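Local coordinates for protein PES4 (Saccharomyces cerevisiae S288C, PDB 6EZ7) that probably binds RNA, including mRNA 3' untranslated regions and poly(A) or poly(U) tracts, the part here being its third RNA recognition motif, at residues N8-T11 against I12-R15. Sequence-based numbering, arbitrary orientation.
Sequences NLPT and ITTR
A chi1 of -57° turns OG1 of T13 away from its carbonyl carbon and back toward the N-H side, so that the hydroxyl folds over P10; in I12 a chi1 short of the staggered position and a bent chi2 of 63° together swing CD1 to the same proline. The T13 hydroxyl gives its proton to P10 O, the OG1 to O separation being a very short 2.5 Å, and the backbone N of T13 meets P10 O at 3.0 Å, so one carbonyl is gripped by both the amide and the side chain of a single residue. The amide approaches from above the carbonyl plane, yet the bond stays fairly straight, with 157° at the hydrogen. T13 OG1 also lies over one face of the pyrrolidine ring, closest to P10 CD at 3.2 Å, while CB of L9 packs 3.7 Å from T13 OG1 on the way in from the strand. At P10 CB, I12 CD1 makes an apolar contact at 3.5 Å. On the outer side of the corner, one water lies 2.6 Å from T11 OG1 and accepts a weak bond from I12 N, linking side chain and backbone at the exposed bend. F66 packs against both P10 and T13, and I18 of helix 15-22 touches L9 and T13, which ties the corner to the sheet and the helix. T14 is the N-cap of helix 15-22, its OG1 capping a backbone N in the first turn, while its own N is bonded to D17 OD2. The core of the arrangement is a type I beta turn from P10 to T13, reinforced by a threonine hydroxyl, which carries the chain from the first strand, 3-9, into the first helix of the RNA recognition motif fold.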
loop_
_atom_site.group_PDB
_atom_site.type_symbol
_atom_site.label_atom_id
_atom_site.label_comp_id
_atom_site.label_asym_id
_atom_site.label_seq_id
_atom_site.Cartn_x
_atom_site.Cartn_y
_atom_site.Cartn_z
ATOM N N ASN A 8 -0.892 7.456 5.033
ATOM C CA ASN A 8 0.015 8.095 5.982
ATOM C C ASN A 8 1.467 7.931 5.549
ATOM O O ASN A 8 2.358 7.708 6.370
ATOM C CB ASN A 8 -0.181 7.541 7.395
ATOM C CG ASN A 8 0.393 8.451 8.458
ATOM O OD1 ASN A 8 0.484 9.662 8.264
ATOM N ND2 ASN A 8 0.799 7.871 9.584
ATOM N N LEU A 9 1.698 8.044 4.247
ATOM C CA LEU A 9 3.048 7.986 3.709
ATOM C C LEU A 9 3.716 9.347 3.806
ATOM O O LEU A 9 3.061 10.377 3.636
ATOM C CB LEU A 9 3.031 7.513 2.255
ATOM C CG LEU A 9 2.687 6.047 1.990
ATOM C CD1 LEU A 9 2.351 5.853 0.522
ATOM C CD2 LEU A 9 3.841 5.142 2.397
ATOM N N PRO A 10 5.026 9.354 4.088
ATOM C CA PRO A 10 5.828 10.580 4.078
ATOM C C PRO A 10 5.813 11.206 2.692
ATOM O O PRO A 10 5.765 10.470 1.709
ATOM C CB PRO A 10 7.232 10.092 4.444
ATOM C CG PRO A 10 7.040 8.757 5.065
ATOM C CD PRO A 10 5.832 8.168 4.416
ATOM N N THR A 11 5.857 12.531 2.610
ATOM C CA THR A 11 5.746 13.212 1.323
ATOM C C THR A 11 6.921 12.915 0.391
ATOM O O THR A 11 6.791 13.028 -0.823
ATOM C CB THR A 11 5.626 14.734 1.506
ATOM O OG1 THR A 11 6.741 15.216 2.265
ATOM C CG2 THR A 11 4.335 15.080 2.234
ATOM N N ILE A 12 8.061 12.525 0.949
ATOM C CA ILE A 12 9.222 12.218 0.119
ATOM C C ILE A 12 9.234 10.769 -0.380
ATOM O O ILE A 12 10.197 10.332 -1.007
ATOM C CB ILE A 12 10.545 12.514 0.868
ATOM C CG1 ILE A 12 10.445 12.146 2.351
ATOM C CG2 ILE A 12 10.901 13.986 0.738
ATOM C CD1 ILE A 12 10.209 10.689 2.634
ATOM N N THR A 13 8.166 10.030 -0.087
ATOM C CA THR A 13 8.040 8.643 -0.532
ATOM C C THR A 13 8.170 8.529 -2.045
ATOM O O THR A 13 7.573 9.309 -2.789
ATOM C CB THR A 13 6.695 8.042 -0.092
ATOM O OG1 THR A 13 6.575 8.150 1.332
ATOM C CG2 THR A 13 6.588 6.580 -0.498
ATOM N N THR A 14 8.968 7.567 -2.496
ATOM C CA THR A 14 9.144 7.344 -3.922
ATOM C C THR A 14 8.512 6.036 -4.339
ATOM O O THR A 14 8.221 5.181 -3.504
ATOM C CB THR A 14 10.623 7.306 -4.321
ATOM O OG1 THR A 14 11.222 6.115 -3.793
ATOM C CG2 THR A 14 11.359 8.534 -3.800
ATOM N N ARG A 15 8.307 5.873 -5.638
ATOM C CA ARG A 15 7.781 4.623 -6.169
ATOM C C ARG A 15 8.694 3.464 -5.775
ATOM O O ARG A 15 8.230 2.366 -5.486
ATOM C CB ARG A 15 7.637 4.707 -7.689
ATOM C CG ARG A 15 6.976 3.501 -8.321
ATOM C CD ARG A 15 6.765 3.714 -9.813
ATOM N NE ARG A 15 6.123 2.561 -10.437
ATOM C CZ ARG A 15 4.810 2.434 -10.602
ATOM N NH1 ARG A 15 3.990 3.394 -10.196
ATOM N NH2 ARG A 15 4.317 1.346 -11.180
HETATM O O HOH W 1 8.326 13.937 3.960
#